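Long-range contacts in phycocyanobilin lyase subunit alpha (Nostoc sp. PCC 7120, PDB 5N3U), which probably serves, together with subunit beta (CpcF), as the lyase required to attach the bilin chromophore to the phycocyanin alpha subunit, the product of cpcA: residues A[43-48]-A[81-86]; A[73-78]-A[102-107]; A[88-93]-A[115-120]; A[126-131]-A[150-155]. One frame throughout, in Å; residues are numbered along the deposited sequence.

Interaction 1: residues A[43-48]-A[81-86]; sequences KYRVKE and LGKLGN
Arg45 and Lys83 meet with their side chains crossed at about a right angle, and the one hydrogen bond between the segments belongs to this pair. NH1 of Arg45 donates to the backbone O of Lys83 at 3.1 Å, a weak bond because the N-H...O angle is 131°. The charges are unfavourably placed: Lys83 NZ stands over one face of the guanidinium, 3.2 Å from Arg45 NE, two donors with no bond between them. Bends at chi3 (91°) and chi4 (-54°) bring the ammonium back to this position, where Gly42 O of helix 31-43 accepts its hydrogen bond.

Van der Waals contact is made mainly by Leu84, whose methyls lie against backbone. Its CD2 lies 3.7 Å from Arg45 CA, and CD1 comes within 3.5 Å of Val46 O, a buried carbonyl for which the model contains no hydrogen-bonding partner. Alongside, the aliphatic chain of Lys47 runs past the backbone of Leu84, with CE 3.4 Å from Leu84 O.

Arg45, at positive phi, is the C' residue of a Schellman motif that closes helix 31-43. The contact joins the loop after that helix, in a PBS lyase HEAT-like repeat, to segment 81-86 in the HEAT-repeat region that follows. Backbone carbonyls thus receive both cationic groups, Lys83 NZ at Gly42 and, weakly, Arg45 NH1 at Lys83, which probably offsets part of the repulsion between these like charges.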
# COMPACT_ATOMS: atom_id res chain seq x y z
N LYS A 43 14.87 -2.41 -4.26
CA LYS A 43 13.74 -1.68 -3.76
C LYS A 43 14.19 -0.51 -2.88
O LYS A 43 13.66 0.58 -2.95
CB LYS A 43 12.92 -2.66 -2.97
CG LYS A 43 11.77 -2.06 -2.14
CD LYS A 43 10.77 -1.31 -2.97
CE LYS A 43 9.66 -0.95 -1.98
NZ LYS A 43 8.51 -0.44 -2.70
N TYR A 44 15.17 -0.75 -2.01
CA TYR A 44 15.69 0.27 -1.10
C TYR A 44 16.83 1.03 -1.72
O TYR A 44 17.44 1.89 -1.06
CB TYR A 44 16.06 -0.38 0.27
CG TYR A 44 14.81 -0.84 0.94
CD1 TYR A 44 14.25 -2.06 0.63
CD2 TYR A 44 14.15 -0.03 1.85
CE1 TYR A 44 13.06 -2.50 1.19
CE2 TYR A 44 12.93 -0.43 2.41
CZ TYR A 44 12.38 -1.66 2.03
OH TYR A 44 11.16 -2.14 2.53
N ARG A 45 17.14 0.78 -2.98
CA ARG A 45 18.12 1.62 -3.74
C ARG A 45 19.45 1.77 -2.93
O ARG A 45 19.92 2.85 -2.68
CB ARG A 45 17.55 2.96 -4.10
CG ARG A 45 16.45 2.80 -5.13
CD ARG A 45 16.29 4.08 -5.91
NE ARG A 45 15.07 3.98 -6.70
CZ ARG A 45 14.99 3.96 -8.03
NH1 ARG A 45 16.07 4.02 -8.83
NH2 ARG A 45 13.79 3.86 -8.57
N VAL A 46 20.00 0.63 -2.53
CA VAL A 46 21.17 0.55 -1.72
C VAL A 46 22.29 0.60 -2.69
O VAL A 46 22.71 -0.44 -3.25
CB VAL A 46 21.18 -0.77 -0.99
CG1 VAL A 46 22.46 -0.98 -0.19
CG2 VAL A 46 19.98 -0.85 -0.05
N LYS A 47 22.77 1.80 -2.91
CA LYS A 47 23.80 2.07 -3.92
C LYS A 47 25.28 1.87 -3.49
O LYS A 47 26.14 2.02 -4.31
CB LYS A 47 23.66 3.49 -4.43
CG LYS A 47 22.26 3.86 -4.78
CD LYS A 47 22.22 5.25 -5.37
CE LYS A 47 21.19 5.25 -6.47
NZ LYS A 47 20.57 6.58 -6.63
N GLU A 48 25.55 1.54 -2.24
CA GLU A 48 26.91 1.12 -1.81
C GLU A 48 27.62 0.26 -2.80
O GLU A 48 27.06 -0.72 -3.36
CB GLU A 48 26.79 0.24 -0.59
CG GLU A 48 26.68 1.00 0.71
CD GLU A 48 26.22 0.09 1.82
OE1 GLU A 48 25.40 0.54 2.65
OE2 GLU A 48 26.66 -1.08 1.82
N LEU A 81 20.07 -3.92 -10.38
CA LEU A 81 21.22 -3.12 -10.85
C LEU A 81 20.80 -1.91 -11.61
O LEU A 81 21.45 -0.84 -11.54
CB LEU A 81 22.18 -3.93 -11.65
CG LEU A 81 22.94 -4.91 -10.80
CD1 LEU A 81 23.61 -5.91 -11.65
CD2 LEU A 81 23.97 -4.11 -10.04
N GLY A 82 19.67 -2.01 -12.29
CA GLY A 82 19.24 -0.85 -13.00
C GLY A 82 18.81 0.30 -12.08
O GLY A 82 18.82 1.39 -12.50
N LYS A 83 18.38 0.03 -10.87
CA LYS A 83 17.85 1.03 -9.95
C LYS A 83 19.01 1.69 -9.19
O LYS A 83 18.80 2.69 -8.54
CB LYS A 83 16.92 0.36 -8.96
CG LYS A 83 15.62 -0.12 -9.66
CD LYS A 83 14.73 -0.96 -8.78
CE LYS A 83 13.66 -0.17 -8.00
NZ LYS A 83 14.21 0.97 -7.17
N LEU A 84 20.21 1.10 -9.26
CA LEU A 84 21.30 1.63 -8.45
C LEU A 84 22.15 2.67 -9.14
O LEU A 84 22.99 3.20 -8.50
CB LEU A 84 22.15 0.46 -7.93
CG LEU A 84 21.35 -0.57 -7.16
CD1 LEU A 84 22.24 -1.62 -6.56
CD2 LEU A 84 20.48 0.02 -6.10
N GLY A 85 21.99 2.90 -10.45
CA GLY A 85 22.66 3.93 -11.15
C GLY A 85 24.16 3.76 -11.30
O GLY A 85 24.85 4.74 -11.47
N ASN A 86 24.70 2.56 -11.17
CA ASN A 86 26.14 2.38 -11.23
C ASN A 86 26.53 1.66 -12.53
O ASN A 86 26.28 0.49 -12.71
CB ASN A 86 26.62 1.63 -10.04
CG ASN A 86 28.15 1.67 -9.90
OD1 ASN A 86 28.89 1.63 -10.87
ND2 ASN A 86 28.59 1.69 -8.70

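Interaction 2: residues A[73-78]-A[102-107]; sequences LRRNAA and FYVREA
Helices 73-78 and 102-107 run side by side in the same direction, their axes 7° from parallel and 8.5 Å apart at closest approach. The backbones come closest at Arg75 and Val104, whose CA atoms are 4.8 Å apart, and one turn on Ala78 is matched with Ala107. The methyl groups of these two alanines touch, CB to CB, at 3.8 Å, and Ala107 CB also rests against the backbone O of Arg75. Close parallel packing of two helices separated in the chain by helix 90-96, with small residues between them, is consistent with the stacked helices of a HEAT-repeat solenoid. Nearer the N-terminal ends, Val104 CG2 lies 3.7 Å from Arg75 CG. The same methyl fits against Arg74 CB. Arg75 then continues in an extended chain across the helix start, which carries its guanidinium past Tyr103. CB of Tyr103 sits over one face of that group, 3.4 Å from Arg75 NE, while the ring plane is turned 63° from the guanidinium plane. Polar partners lie beyond the two segments: NE makes a salt bridge with Asp101, and NH1 another with Asp96 of the beta-subunit chain, which links this helix pair to that chain. Tyr103 in turn meets the ring of His143 with the two planes nearly perpendicular.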
# COMPACT_ATOMS: atom_id res chain seq x y z
N LEU A 73 17.55 -15.79 -9.62
CA LEU A 73 18.37 -14.79 -8.97
C LEU A 73 19.00 -13.87 -10.03
O LEU A 73 19.21 -12.71 -9.74
CB LEU A 73 19.48 -15.44 -8.05
CG LEU A 73 20.38 -14.45 -7.34
CD1 LEU A 73 19.54 -13.64 -6.38
CD2 LEU A 73 21.56 -15.13 -6.52
N ARG A 74 19.33 -14.39 -11.20
CA ARG A 74 19.90 -13.50 -12.21
C ARG A 74 18.86 -12.43 -12.61
O ARG A 74 19.18 -11.29 -12.76
CB ARG A 74 20.30 -14.24 -13.45
CG ARG A 74 21.53 -15.10 -13.25
CD ARG A 74 21.98 -15.64 -14.59
NE ARG A 74 22.94 -16.72 -14.37
CZ ARG A 74 23.71 -17.24 -15.30
NH1 ARG A 74 23.69 -16.76 -16.54
NH2 ARG A 74 24.51 -18.25 -14.98
N ARG A 75 17.61 -12.84 -12.72
CA ARG A 75 16.56 -11.89 -13.03
C ARG A 75 16.45 -10.78 -12.01
O ARG A 75 16.44 -9.62 -12.33
CB ARG A 75 15.21 -12.63 -13.14
CG ARG A 75 15.14 -13.69 -14.18
CD ARG A 75 13.86 -14.53 -13.96
NE ARG A 75 13.76 -15.61 -14.97
CZ ARG A 75 12.77 -16.49 -15.02
NH1 ARG A 75 11.81 -16.41 -14.12
NH2 ARG A 75 12.71 -17.44 -15.95
N ASN A 76 16.39 -11.11 -10.75
CA ASN A 76 16.25 -10.12 -9.72
C ASN A 76 17.48 -9.24 -9.53
O ASN A 76 17.36 -8.07 -9.30
CB ASN A 76 15.96 -10.81 -8.36
CG ASN A 76 14.49 -10.98 -8.13
OD1 ASN A 76 13.65 -10.78 -9.07
ND2 ASN A 76 14.14 -11.30 -6.91
N ALA A 77 18.63 -9.83 -9.74
CA ALA A 77 19.90 -9.05 -9.71
C ALA A 77 19.99 -8.08 -10.83
O ALA A 77 20.38 -6.91 -10.63
CB ALA A 77 21.11 -9.99 -9.70
N ALA A 78 19.68 -8.54 -12.03
CA ALA A 78 19.61 -7.65 -13.15
C ALA A 78 18.67 -6.46 -12.96
O ALA A 78 19.02 -5.34 -13.24
CB ALA A 78 19.27 -8.41 -14.41
N PHE A 102 14.68 -15.76 -21.29
CA PHE A 102 14.04 -14.55 -21.77
C PHE A 102 13.95 -13.45 -20.72
O PHE A 102 14.20 -12.25 -21.02
CB PHE A 102 12.63 -14.88 -22.37
CG PHE A 102 11.81 -13.66 -22.66
CD1 PHE A 102 11.05 -13.07 -21.67
CD2 PHE A 102 11.81 -13.08 -23.95
CE1 PHE A 102 10.33 -11.93 -21.90
CE2 PHE A 102 11.00 -11.95 -24.22
CZ PHE A 102 10.34 -11.30 -23.18
N TYR A 103 13.59 -13.85 -19.51
CA TYR A 103 13.29 -12.91 -18.44
C TYR A 103 14.59 -12.25 -17.90
O TYR A 103 14.56 -11.13 -17.46
CB TYR A 103 12.48 -13.54 -17.34
CG TYR A 103 11.10 -13.86 -17.81
CD1 TYR A 103 10.18 -12.81 -18.00
CD2 TYR A 103 10.74 -15.15 -18.16
CE1 TYR A 103 8.90 -13.07 -18.56
CE2 TYR A 103 9.46 -15.43 -18.66
CZ TYR A 103 8.57 -14.37 -18.86
OH TYR A 103 7.33 -14.60 -19.39
N VAL A 104 15.72 -12.91 -18.04
CA VAL A 104 17.03 -12.25 -17.79
C VAL A 104 17.32 -11.19 -18.86
O VAL A 104 17.74 -10.12 -18.54
CB VAL A 104 18.16 -13.26 -17.73
CG1 VAL A 104 19.48 -12.56 -17.68
CG2 VAL A 104 18.00 -14.11 -16.50
N ARG A 105 17.14 -11.55 -20.12
CA ARG A 105 17.32 -10.61 -21.23
C ARG A 105 16.46 -9.39 -21.04
O ARG A 105 16.91 -8.24 -21.21
CB ARG A 105 17.08 -11.27 -22.60
CG ARG A 105 17.94 -12.51 -22.86
CD ARG A 105 18.11 -12.87 -24.36
NE ARG A 105 16.87 -13.24 -25.04
CZ ARG A 105 16.23 -14.38 -24.87
NH1 ARG A 105 16.70 -15.29 -24.01
NH2 ARG A 105 15.11 -14.59 -25.52
N GLU A 106 15.25 -9.62 -20.64
CA GLU A 106 14.27 -8.52 -20.42
C GLU A 106 14.71 -7.61 -19.29
O GLU A 106 14.70 -6.40 -19.39
CB GLU A 106 12.87 -9.09 -20.10
CG GLU A 106 11.81 -8.01 -20.14
CD GLU A 106 10.41 -8.57 -20.01
OE1 GLU A 106 10.15 -9.34 -19.03
OE2 GLU A 106 9.59 -8.28 -20.93
N ALA A 107 15.05 -8.22 -18.17
CA ALA A 107 15.50 -7.47 -17.02
C ALA A 107 16.74 -6.66 -17.32
O ALA A 107 16.82 -5.52 -16.93
CB ALA A 107 15.80 -8.43 -15.87

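Interaction 3: residues A[88-93]-A[115-120]; sequences KAVPGL and LKDKTA
Val90 and Leu93, one turn apart on helix 90-96, press against the chain that leaves helix 102-115. Val90 is the centre of the tightly packed part, meeting Leu115, Asp117 and Thr119 in turn. On its apolar flank, Leu115 CD1 lies 4.1 Å from Val90 CG2. That methyl also touches Leu93 CD1 at 3.6 Å, the two leucine side chains crossing at about a right angle, so one methyl of Leu115 serves both residues of the helix. Leu112 of helix 102-115 also packs against Val90 and Leu93, and Ala78 of helix 72-83 touches Leu93.

The polar part begins at buried Asp117, whose OD2 lies 3.4 Å from Val90 CG2. Only at Thr119 does the contact reach solvent, a sparse margin where OG1 comes within 3.2 Å of Val90 CG1 and little else is covered. No hydrogen bond crosses the segments. The carboxylate is steadied from its own side instead: Thr119 N donates to Asp117 OD1 at 2.9 Å with an angle of 168°, reaching the oxygen on its anti side and 31° out of the carboxylate plane. Thr119 OG1 adds a weak bond to the same oxygen, which its chi1 of 68° brings within range, so OD1 takes both bonds while OD2 is turned to the valine.

Asp117 thus forms an Asx turn in the link between helices 102-115 and 121-126, a short helix-to-helix connection of the kind that joins the antiparallel helices of HEAT-like repeats.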
# COMPACT_ATOMS: atom_id res chain seq x y z
N LYS A 88 29.26 0.60 -13.60
CA LYS A 88 30.06 -0.61 -13.48
C LYS A 88 29.34 -1.87 -13.85
O LYS A 88 29.96 -2.88 -14.22
CB LYS A 88 30.44 -0.77 -11.99
CG LYS A 88 31.44 -1.86 -11.75
CD LYS A 88 32.02 -1.87 -10.33
CE LYS A 88 32.94 -3.10 -10.35
NZ LYS A 88 33.54 -3.46 -9.06
N ALA A 89 28.00 -1.84 -13.67
CA ALA A 89 27.17 -3.00 -14.05
C ALA A 89 26.99 -3.29 -15.52
O ALA A 89 26.43 -4.37 -15.90
CB ALA A 89 25.81 -2.82 -13.39
N VAL A 90 27.36 -2.32 -16.37
CA VAL A 90 26.97 -2.36 -17.76
C VAL A 90 27.48 -3.58 -18.46
O VAL A 90 26.71 -4.27 -19.11
CB VAL A 90 27.25 -1.04 -18.46
CG1 VAL A 90 27.18 -1.12 -19.98
CG2 VAL A 90 26.25 0.00 -17.99
N PRO A 91 28.78 -3.94 -18.30
CA PRO A 91 29.25 -5.09 -19.01
C PRO A 91 28.56 -6.42 -18.64
O PRO A 91 28.23 -7.21 -19.54
CB PRO A 91 30.76 -5.10 -18.70
CG PRO A 91 31.06 -3.69 -18.47
CD PRO A 91 29.88 -3.16 -17.75
N GLY A 92 28.34 -6.64 -17.37
CA GLY A 92 27.61 -7.81 -16.92
C GLY A 92 26.18 -7.84 -17.43
O GLY A 92 25.67 -8.88 -17.82
N LEU A 93 25.53 -6.66 -17.45
CA LEU A 93 24.18 -6.57 -18.00
C LEU A 93 24.18 -6.85 -19.47
O LEU A 93 23.30 -7.55 -19.99
CB LEU A 93 23.51 -5.22 -17.68
CG LEU A 93 23.19 -5.01 -16.24
CD1 LEU A 93 22.91 -3.54 -15.99
CD2 LEU A 93 22.09 -5.99 -15.72
N LEU A 115 20.14 2.82 -17.07
CA LEU A 115 21.54 3.31 -16.90
C LEU A 115 22.00 4.24 -18.01
O LEU A 115 22.93 4.98 -17.81
CB LEU A 115 22.47 2.16 -16.78
CG LEU A 115 22.27 1.33 -15.53
CD1 LEU A 115 22.98 0.02 -15.48
CD2 LEU A 115 22.63 2.13 -14.31
N LYS A 116 21.35 4.20 -19.19
CA LYS A 116 21.59 5.13 -20.28
C LYS A 116 22.98 5.03 -20.89
O LYS A 116 23.43 5.97 -21.48
CB LYS A 116 21.43 6.64 -19.93
CG LYS A 116 20.30 7.10 -19.12
CD LYS A 116 19.00 7.02 -19.78
CE LYS A 116 17.91 7.43 -18.76
NZ LYS A 116 16.76 6.46 -18.90
N ASP A 117 23.65 3.91 -20.77
CA ASP A 117 25.04 3.75 -21.26
C ASP A 117 25.07 3.23 -22.71
O ASP A 117 24.61 2.13 -23.05
CB ASP A 117 25.75 2.76 -20.37
CG ASP A 117 27.25 2.76 -20.54
OD1 ASP A 117 27.70 2.95 -21.67
OD2 ASP A 117 27.95 2.49 -19.55
N LYS A 118 25.69 4.02 -23.57
CA LYS A 118 25.70 3.74 -24.98
C LYS A 118 26.54 2.52 -25.35
O LYS A 118 26.41 2.02 -26.47
CB LYS A 118 26.25 4.94 -25.75
CG LYS A 118 25.68 4.99 -27.15
CD LYS A 118 26.17 6.25 -27.86
CE LYS A 118 26.32 6.05 -29.37
NZ LYS A 118 25.89 7.29 -30.09
N THR A 119 27.34 2.02 -24.43
CA THR A 119 28.13 0.81 -24.73
C THR A 119 27.31 -0.48 -24.93
O THR A 119 27.72 -1.42 -25.59
CB THR A 119 29.20 0.62 -23.70
OG1 THR A 119 28.65 0.31 -22.45
CG2 THR A 119 29.96 1.93 -23.53
N ALA A 120 26.04 -0.42 -24.51
CA ALA A 120 25.09 -1.53 -24.79
C ALA A 120 24.50 -1.58 -26.20
O ALA A 120 23.82 -2.49 -26.51
CB ALA A 120 24.01 -1.47 -23.79

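Interaction 4: residues A[126-131]-A[150-155]; sequences KLLDGG and AVLEAL
Leu128 and Val151 make the central contact, their side chains sliding past each other in opposite directions so that Leu128 CD2 rests 3.8 Å from Val151 CG1. The other branch of Leu128 is aimed farther along the helix. There CD1 meets Leu155 CD1 tip to tip at 3.7 Å, and at 4.1 Å it also grazes CD2 of Leu152, whose side chain passes at a slant. Leu127 engages the second methyl of the valine: its CD1 approaches Val151 CG2 at 3.8 Å, with the two side chains roughly perpendicular. Val151 is therefore gripped by a different leucine on each branch. Its chi1 of 164° sets CG1 anti to the backbone N and puts CG2 beside that N, which divides the methyls between Leu128 and Leu127. No hydrogen bond crosses the contact, and all five participating residues are buried.

Two successive turns present the leucines. A type I turn from Lys126 to Asp129 is closed by Asp129 N bonding to Lys126 O, and a type II turn from Leu128 to Gly131 follows, with Gly131 N bonded to Leu128 O at 2.9 Å. Gly130 and Gly131 both adopt positive phi, which glycine accommodates readily.

The contact joins the loop after helix 121-126 to helix 148-157, in two neighbouring sequence ranges matching HEAT repeats, consistent with the packing of a helical-repeat solenoid. Farther out, Leu155 also packs on Leu124 and Ile125 of helix 121-126, whereas Leu152 reaches Val178 and Ala181 of helix 176-190. Helix 148-157 consequently lies between these elements, with Ala150 and Ala154 set against helix 102-115.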
# COMPACT_ATOMS: atom_id res chain seq x y z
N LYS A 126 21.65 -6.44 -31.79
CA LYS A 126 21.61 -7.84 -32.16
C LYS A 126 20.28 -8.49 -31.80
O LYS A 126 19.79 -9.36 -32.52
CB LYS A 126 22.80 -8.49 -31.43
CG LYS A 126 22.86 -9.98 -31.47
CD LYS A 126 24.25 -10.47 -31.87
CE LYS A 126 25.32 -9.93 -30.97
NZ LYS A 126 26.29 -11.04 -30.67
N LEU A 127 19.63 -8.07 -30.73
CA LEU A 127 18.33 -8.67 -30.40
C LEU A 127 17.21 -8.25 -31.34
O LEU A 127 16.15 -8.83 -31.34
CB LEU A 127 17.99 -8.38 -28.94
CG LEU A 127 18.89 -8.91 -27.86
CD1 LEU A 127 18.34 -8.63 -26.51
CD2 LEU A 127 19.08 -10.41 -27.95
N LEU A 128 17.46 -7.28 -32.19
CA LEU A 128 16.51 -6.97 -33.24
C LEU A 128 16.81 -7.72 -34.57
O LEU A 128 16.22 -7.41 -35.59
CB LEU A 128 16.50 -5.47 -33.50
CG LEU A 128 16.20 -4.50 -32.33
CD1 LEU A 128 16.08 -3.04 -32.82
CD2 LEU A 128 14.88 -4.87 -31.73
N ASP A 129 17.76 -8.65 -34.58
CA ASP A 129 18.04 -9.53 -35.77
C ASP A 129 16.80 -10.13 -36.32
O ASP A 129 15.95 -10.60 -35.60
CB ASP A 129 19.03 -10.68 -35.47
CG ASP A 129 20.54 -10.23 -35.44
OD1 ASP A 129 20.89 -9.04 -35.78
OD2 ASP A 129 21.41 -11.09 -35.06
N GLY A 130 16.63 -10.01 -37.62
CA GLY A 130 15.46 -10.51 -38.32
C GLY A 130 14.35 -9.51 -38.42
O GLY A 130 13.36 -9.80 -39.06
N GLY A 131 14.43 -8.39 -37.68
CA GLY A 131 13.38 -7.38 -37.71
C GLY A 131 12.00 -7.76 -37.28
O GLY A 131 11.81 -8.75 -36.55
N ALA A 150 11.48 -3.46 -24.20
CA ALA A 150 12.63 -2.96 -23.44
C ALA A 150 13.78 -2.69 -24.30
O ALA A 150 14.48 -1.70 -24.09
CB ALA A 150 12.99 -4.02 -22.41
N VAL A 151 14.02 -3.47 -25.33
CA VAL A 151 15.17 -3.25 -26.20
C VAL A 151 15.03 -1.92 -26.98
O VAL A 151 15.99 -1.13 -27.13
CB VAL A 151 15.37 -4.41 -27.20
CG1 VAL A 151 16.29 -4.04 -28.35
CG2 VAL A 151 15.88 -5.68 -26.46
N LEU A 152 13.85 -1.72 -27.51
CA LEU A 152 13.60 -0.48 -28.28
C LEU A 152 13.70 0.73 -27.33
O LEU A 152 14.31 1.71 -27.66
CB LEU A 152 12.19 -0.53 -28.86
CG LEU A 152 12.05 -1.53 -30.05
CD1 LEU A 152 10.62 -1.86 -30.29
CD2 LEU A 152 12.84 -1.11 -31.28
N GLU A 153 13.07 0.66 -26.19
CA GLU A 153 13.15 1.75 -25.23
C GLU A 153 14.61 1.99 -24.90
O GLU A 153 15.07 3.15 -24.86
CB GLU A 153 12.42 1.38 -23.96
CG GLU A 153 10.94 1.51 -24.13
CD GLU A 153 10.18 1.29 -22.85
OE1 GLU A 153 10.77 0.79 -21.84
OE2 GLU A 153 8.97 1.60 -22.85
N ALA A 154 15.36 0.90 -24.64
CA ALA A 154 16.78 1.10 -24.30
C ALA A 154 17.60 1.80 -25.39
O ALA A 154 18.44 2.68 -25.14
CB ALA A 154 17.39 -0.23 -23.94
N LEU A 155 17.34 1.46 -26.65
CA LEU A 155 18.07 2.02 -27.76
C LEU A 155 17.74 3.52 -27.92
O LEU A 155 18.65 4.31 -28.19
CB LEU A 155 17.73 1.32 -29.10
CG LEU A 155 18.38 -0.05 -29.18
CD1 LEU A 155 17.74 -0.82 -30.30
CD2 LEU A 155 19.86 0.02 -29.37

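How the interactions relate
The four contacts follow the chain through the first part of an all-helical solenoid. Helix 72-83 contributes to interactions 1 and 2, whose centres are about 15 Å apart and whose segments alternate along the sequence. Interaction 3, its centre about 14 Å from both of theirs, touches each: Leu115 CD2 packs on Gly85 CA at 3.6 Å, and Leu93 CD2 on Ala78 CA at 3.9 Å. Interaction 4 comes last in sequence, on the opposite side of the chain's centre from interaction 1, their centres about 25 Å apart. It joins the others through interaction 2, where Ala150 CB meets Glu106 O, while 3 and 4 do not touch. Links to other chains are found at interactions 1 and 2.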